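Nigritoxine (Vibrio nigripulchritudo, PDB 5M41) is a bacterial toxin active against crustaceans and insects, with a structure described as a new fold. Local coordinates at residues Phe119-Phe131 with Gly158-Arg170. Sequence-based numbering, arbitrary orientation. Where two conformers were deposited one is given.
Sequences FNNINDESFRQNF and GWNLGYFNQKTPR
The first torsions of Trp-159 and Arg-128 bring the two together, CG lying anti to the backbone N in each (chi1 -175° and -164°), and Arg-128 stays extended as far as NE. Its aliphatic part is laid over one face of the indole, CG standing 3.7 Å from the centroid of the five-membered Trp-159 ring in a CH-pi contact. The guanidinium, turned almost perpendicular to the ring, is too distant for more than a weak cation-pi attraction, with Arg-128 CZ 5.6 Å from that centroid; Arg-128 NH1 instead forms a salt bridge with Glu-125 OE1, which would help hold the arm in place. At the indole edge Phe-131 CE2 comes within 3.7 Å of Trp-159 CZ2.

Leu-161 is anchored by its backbone: its N donates to Ile-122 O across 3.1 Å. The side chain splits its contacts, CD1 reaching Ile-122 CG2 at 3.5 Å and CD2 lying against Phe-131. Over one face of Phe-119 sits Phe-164 CB, 3.9 Å from the ring centroid, while the two rings are inclined at 47°. Tyr-163 OH lies over a face of the Phe-131 ring near its rim, 3.2 Å from Phe-131 CE1.

Asn-160 OD1 closes an Asx turn by accepting from Gly-162 N (2.8 Å), and a water that also donates to it makes a weak link to Asn-120 OD1. Asn-165 ND2 is held chiefly by Pro-116 O. Leu-100, on strand 98-102 of the five-stranded antiparallel sheet, touches Ile-122, Phe-127 and Leu-161. The contact thus joins two largely irregular segments against that sheet, and its chemistry implies cohesion mainly from aromatic and aliphatic packing, the Leu-161 N bond tying the backbones and polar side chains held within a segment, by water or by neighbours such as Pro-116.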
loop_
_atom_site.group_PDB
_atom_site.type_symbol
_atom_site.label_atom_id
_atom_site.label_comp_id
_atom_site.label_asym_id
_atom_site.label_seq_id
_atom_site.Cartn_x
_atom_site.Cartn_y
_atom_site.Cartn_z
ATOM N N PHE A 119 -56.020 5.605 -11.967
ATOM C CA PHE A 119 -55.093 6.753 -12.103
ATOM C C PHE A 119 -55.273 7.774 -10.971
ATOM O O PHE A 119 -54.298 8.342 -10.469
ATOM C CB PHE A 119 -55.251 7.446 -13.474
ATOM C CG PHE A 119 -54.575 6.712 -14.619
ATOM C CD1 PHE A 119 -53.201 6.474 -14.604
ATOM C CD2 PHE A 119 -55.312 6.280 -15.714
ATOM C CE1 PHE A 119 -52.573 5.803 -15.653
ATOM C CE2 PHE A 119 -54.703 5.608 -16.770
ATOM C CZ PHE A 119 -53.325 5.370 -16.741
ATOM N N ASN A 120 -56.523 7.981 -10.549
ATOM C CA ASN A 120 -56.821 8.985 -9.529
ATOM C C ASN A 120 -56.272 8.647 -8.151
ATOM O O ASN A 120 -55.988 9.548 -7.362
ATOM C CB ASN A 120 -58.325 9.275 -9.469
ATOM C CG ASN A 120 -58.828 9.919 -10.742
ATOM O OD1 ASN A 120 -59.121 11.110 -10.767
ATOM N ND2 ASN A 120 -58.898 9.143 -11.815
ATOM N N ASN A 121 -56.103 7.355 -7.889
ATOM C CA ASN A 121 -55.589 6.860 -6.616
ATOM C C ASN A 121 -54.055 6.885 -6.494
ATOM O O ASN A 121 -53.507 6.639 -5.416
ATOM C CB ASN A 121 -56.137 5.452 -6.352
ATOM C CG ASN A 121 -57.648 5.447 -6.077
ATOM O OD1 ASN A 121 -58.256 6.483 -5.789
ATOM N ND2 ASN A 121 -58.254 4.278 -6.165
ATOM N N ILE A 122 -53.370 7.193 -7.595
ATOM C CA ILE A 122 -51.907 7.297 -7.571
ATOM C C ILE A 122 -51.475 8.705 -7.210
ATOM O O ILE A 122 -51.687 9.649 -7.980
ATOM C CB ILE A 122 -51.256 6.841 -8.900
ATOM C CG1 ILE A 122 -51.471 5.334 -9.061
ATOM C CG2 ILE A 122 -49.759 7.135 -8.882
ATOM C CD1 ILE A 122 -51.405 4.855 -10.486
ATOM N N ASN A 123 -50.869 8.841 -6.034
ATOM C CA ASN A 123 -50.501 10.161 -5.547
ATOM C C ASN A 123 -49.127 10.295 -4.865
ATOM O O ASN A 123 -48.752 11.404 -4.475
ATOM C CB ASN A 123 -51.616 10.683 -4.627
ATOM C CG ASN A 123 -51.872 9.769 -3.464
ATOM O OD1 ASN A 123 -50.943 9.316 -2.804
ATOM N ND2 ASN A 123 -53.142 9.475 -3.214
ATOM N N ASP A 124 -48.366 9.205 -4.758
ATOM C CA ASP A 124 -47.083 9.133 -4.030
ATOM C C ASP A 124 -46.017 10.031 -4.665
ATOM O O ASP A 124 -46.010 10.222 -5.891
ATOM C CB ASP A 124 -46.599 7.661 -4.025
ATOM C CG ASP A 124 -45.370 7.414 -3.126
ATOM O OD1 ASP A 124 -45.479 7.552 -1.886
ATOM O OD2 ASP A 124 -44.306 7.036 -3.659
ATOM N N GLU A 125 -45.107 10.534 -3.841
ATOM C CA GLU A 125 -44.022 11.389 -4.244
ATOM C C GLU A 125 -43.119 10.695 -5.275
ATOM O O GLU A 125 -42.550 11.351 -6.147
ATOM C CB GLU A 125 -43.237 11.813 -2.985
ATOM C CG GLU A 125 -42.130 12.855 -3.179
ATOM C CD GLU A 125 -42.590 14.135 -3.878
ATOM O OE1 GLU A 125 -43.785 14.476 -3.820
ATOM O OE2 GLU A 125 -41.740 14.818 -4.498
ATOM N N SER A 126 -43.014 9.368 -5.199
ATOM C CA SER A 126 -42.189 8.637 -6.146
ATOM C C SER A 126 -42.723 8.712 -7.587
ATOM O O SER A 126 -41.992 8.374 -8.527
ATOM C CB SER A 126 -41.986 7.185 -5.708
ATOM O OG SER A 126 -43.145 6.409 -5.953
ATOM N N PHE A 127 -43.983 9.127 -7.746
ATOM C CA PHE A 127 -44.574 9.394 -9.065
ATOM C C PHE A 127 -44.427 10.872 -9.407
ATOM O O PHE A 127 -44.020 11.246 -10.515
ATOM C CB PHE A 127 -46.049 8.974 -9.108
ATOM C CG PHE A 127 -46.245 7.486 -9.221
ATOM C CD1 PHE A 127 -46.422 6.886 -10.463
ATOM C CD2 PHE A 127 -46.187 6.669 -8.087
ATOM C CE1 PHE A 127 -46.577 5.507 -10.567
ATOM C CE2 PHE A 127 -46.338 5.283 -8.189
ATOM C CZ PHE A 127 -46.543 4.708 -9.429
ATOM N N ARG A 128 -44.706 11.706 -8.420
ATOM C CA ARG A 128 -44.680 13.123 -8.604
ATOM C C ARG A 128 -43.294 13.632 -8.998
ATOM O O ARG A 128 -43.202 14.572 -9.790
ATOM C CB ARG A 128 -45.124 13.813 -7.326
ATOM C CG ARG A 128 -45.484 15.271 -7.545
ATOM C CD ARG A 128 -46.136 15.840 -6.294
ATOM N NE ARG A 128 -45.981 17.282 -6.275
ATOM C CZ ARG A 128 -44.938 17.912 -5.744
ATOM N NH1 ARG A 128 -43.957 17.225 -5.164
ATOM N NH2 ARG A 128 -44.881 19.238 -5.793
ATOM N N GLN A 129 -42.253 13.022 -8.420
ATOM C CA GLN A 129 -40.825 13.329 -8.685
ATOM C C GLN A 129 -40.443 13.153 -10.146
ATOM O O GLN A 129 -39.431 13.668 -10.585
ATOM C CB GLN A 129 -39.944 12.313 -7.958
ATOM C CG GLN A 129 -39.421 12.722 -6.619
ATOM C CD GLN A 129 -38.770 11.543 -5.908
ATOM O OE1 GLN A 129 -38.516 10.471 -6.494
ATOM N NE2 GLN A 129 -38.519 11.727 -4.624
ATOM N N ASN A 130 -41.204 12.339 -10.863
ATOM C CA ASN A 130 -40.894 12.020 -12.254
ATOM C C ASN A 130 -41.269 13.121 -13.233
ATOM O O ASN A 130 -41.002 13.001 -14.448
ATOM C CB ASN A 130 -41.552 10.699 -12.644
ATOM C CG ASN A 130 -40.849 9.489 -12.040
ATOM O OD1 ASN A 130 -39.651 9.522 -11.820
ATOM N ND2 ASN A 130 -41.586 8.406 -11.806
ATOM N N PHE A 131 -41.862 14.203 -12.703
ATOM C CA PHE A 131 -42.268 15.340 -13.502
ATOM C C PHE A 131 -41.372 16.540 -13.225
ATOM O O PHE A 131 -40.916 16.722 -12.106
ATOM C CB PHE A 131 -43.754 15.663 -13.232
ATOM C CG PHE A 131 -44.686 14.533 -13.628
ATOM C CD1 PHE A 131 -45.136 14.401 -14.946
ATOM C CD2 PHE A 131 -45.085 13.581 -12.686
ATOM C CE1 PHE A 131 -45.988 13.356 -15.305
ATOM C CE2 PHE A 131 -45.915 12.524 -13.042
ATOM C CZ PHE A 131 -46.368 12.408 -14.358
ATOM N N GLY A 158 -52.987 17.766 -2.789
ATOM C CA GLY A 158 -54.031 17.013 -3.480
ATOM C C GLY A 158 -53.588 16.419 -4.814
ATOM O O GLY A 158 -54.421 15.973 -5.611
ATOM N N TRP A 159 -52.278 16.395 -5.055
ATOM C CA TRP A 159 -51.712 15.914 -6.333
ATOM C C TRP A 159 -52.045 14.461 -6.647
ATOM O O TRP A 159 -51.902 13.589 -5.785
ATOM C CB TRP A 159 -50.193 16.158 -6.340
ATOM C CG TRP A 159 -49.540 15.798 -7.649
ATOM C CD1 TRP A 159 -49.221 16.645 -8.708
ATOM C CD2 TRP A 159 -49.115 14.462 -8.088
ATOM N NE1 TRP A 159 -48.640 15.941 -9.743
ATOM C CE2 TRP A 159 -48.548 14.631 -9.434
ATOM C CE3 TRP A 159 -49.141 13.195 -7.522
ATOM C CZ2 TRP A 159 -48.058 13.568 -10.157
ATOM C CZ3 TRP A 159 -48.633 12.126 -8.268
ATOM C CH2 TRP A 159 -48.100 12.312 -9.550
ATOM N N ASN A 160 -52.494 14.180 -7.877
ATOM C CA ASN A 160 -52.669 12.791 -8.337
ATOM C C ASN A 160 -52.639 12.616 -9.864
ATOM O O ASN A 160 -52.669 13.600 -10.596
ATOM C CB ASN A 160 -53.914 12.121 -7.699
ATOM C CG ASN A 160 -55.223 12.672 -8.224
ATOM O OD1 ASN A 160 -55.554 12.526 -9.403
ATOM N ND2 ASN A 160 -55.999 13.281 -7.333
ATOM N N LEU A 161 -52.597 11.369 -10.333
ATOM C CA LEU A 161 -52.521 11.083 -11.778
ATOM C C LEU A 161 -53.854 10.997 -12.552
ATOM O O LEU A 161 -53.873 10.578 -13.722
ATOM C CB LEU A 161 -51.704 9.803 -12.019
ATOM C CG LEU A 161 -50.196 9.786 -11.727
ATOM C CD1 LEU A 161 -49.644 8.441 -12.167
ATOM C CD2 LEU A 161 -49.443 10.912 -12.434
ATOM N N GLY A 162 -54.958 11.425 -11.927
ATOM C CA GLY A 162 -56.267 11.446 -12.586
ATOM C C GLY A 162 -56.247 12.067 -13.969
ATOM O O GLY A 162 -56.945 11.603 -14.876
ATOM N N TYR A 163 -55.410 13.086 -14.151
ATOM C CA TYR A 163 -55.334 13.778 -15.447
ATOM C C TYR A 163 -54.846 12.907 -16.621
ATOM O O TYR A 163 -55.059 13.253 -17.784
ATOM C CB TYR A 163 -54.521 15.079 -15.346
ATOM C CG TYR A 163 -53.025 14.901 -15.185
ATOM C CD1 TYR A 163 -52.163 15.075 -16.272
ATOM C CD2 TYR A 163 -52.466 14.587 -13.940
ATOM C CE1 TYR A 163 -50.787 14.925 -16.129
ATOM C CE2 TYR A 163 -51.095 14.432 -13.790
ATOM C CZ TYR A 163 -50.262 14.610 -14.887
ATOM O OH TYR A 163 -48.905 14.475 -14.736
ATOM N N PHE A 164 -54.222 11.772 -16.319
ATOM C CA PHE A 164 -53.805 10.829 -17.357
ATOM C C PHE A 164 -55.023 10.313 -18.149
ATOM O O PHE A 164 -54.894 9.857 -19.279
ATOM C CB PHE A 164 -53.025 9.657 -16.736
ATOM C CG PHE A 164 -51.531 9.891 -16.605
ATOM C CD1 PHE A 164 -51.013 11.138 -16.224
ATOM C CD2 PHE A 164 -50.636 8.837 -16.830
ATOM C CE1 PHE A 164 -49.634 11.333 -16.098
ATOM C CE2 PHE A 164 -49.253 9.024 -16.695
ATOM C CZ PHE A 164 -48.756 10.273 -16.330
ATOM N N ASN A 165 -56.217 10.414 -17.562
ATOM C CA ASN A 165 -57.437 9.971 -18.244
ATOM C C ASN A 165 -57.882 10.849 -19.405
ATOM O O ASN A 165 -58.626 10.397 -20.273
ATOM C CB ASN A 165 -58.573 9.813 -17.243
ATOM C CG ASN A 165 -58.355 8.646 -16.330
ATOM O OD1 ASN A 165 -58.205 7.518 -16.792
ATOM N ND2 ASN A 165 -58.305 8.906 -15.029
ATOM N N GLN A 166 -57.423 12.093 -19.422
ATOM C CA GLN A 166 -57.788 13.024 -20.487
ATOM C C GLN A 166 -56.748 13.061 -21.603
ATOM O O GLN A 166 -57.008 13.598 -22.687
ATOM C CB GLN A 166 -58.013 14.419 -19.913
ATOM C CG GLN A 166 -59.122 14.453 -18.867
ATOM C CD GLN A 166 -58.736 15.285 -17.656
ATOM O OE1 GLN A 166 -57.961 16.246 -17.764
ATOM N NE2 GLN A 166 -59.268 14.915 -16.490
ATOM N N LYS A 167 -55.586 12.467 -21.351
ATOM C CA LYS A 167 -54.499 12.526 -22.326
ATOM C C LYS A 167 -54.462 11.308 -23.229
ATOM O O LYS A 167 -54.896 10.210 -22.860
ATOM C CB LYS A 167 -53.147 12.762 -21.641
ATOM C CG LYS A 167 -52.927 14.206 -21.207
ATOM C CD LYS A 167 -51.668 14.329 -20.376
ATOM C CE LYS A 167 -51.399 15.761 -19.949
ATOM N NZ LYS A 167 -50.992 16.643 -21.071
ATOM N N THR A 168 -53.958 11.516 -24.434
ATOM C CA THR A 168 -53.802 10.427 -25.368
ATOM C C THR A 168 -52.295 10.259 -25.695
ATOM O O THR A 168 -51.704 11.090 -26.392
ATOM C CB THR A 168 -54.716 10.625 -26.589
ATOM O OG1 THR A 168 -54.565 9.517 -27.479
ATOM C CG2 THR A 168 -54.407 11.947 -27.314
ATOM N N PRO A 169 -51.656 9.221 -25.116
ATOM C CA PRO A 169 -50.198 9.076 -25.270
ATOM C C PRO A 169 -49.807 8.495 -26.636
ATOM O O PRO A 169 -50.637 7.877 -27.294
ATOM C CB PRO A 169 -49.810 8.119 -24.126
ATOM C CG PRO A 169 -51.071 7.367 -23.808
ATOM C CD PRO A 169 -52.223 8.266 -24.145
ATOM N N ARG A 170 -48.566 8.671 -27.077
ATOM C CA ARG A 170 -48.212 7.992 -28.318
ATOM C C ARG A 170 -47.735 6.571 -28.061
ATOM O O ARG A 170 -47.303 6.234 -26.956
ATOM C CB ARG A 170 -47.307 8.816 -29.258
ATOM C CG ARG A 170 -45.869 9.008 -28.846
ATOM C CD ARG A 170 -44.869 7.969 -29.361
ATOM N NE ARG A 170 -43.691 8.085 -28.481
ATOM C CZ ARG A 170 -42.434 8.319 -28.850
ATOM N NH1 ARG A 170 -42.069 8.388 -30.132
ATOM N NH2 ARG A 170 -41.521 8.442 -27.901
HETATM O O HOH W 1 -57.540 14.163 -10.824
#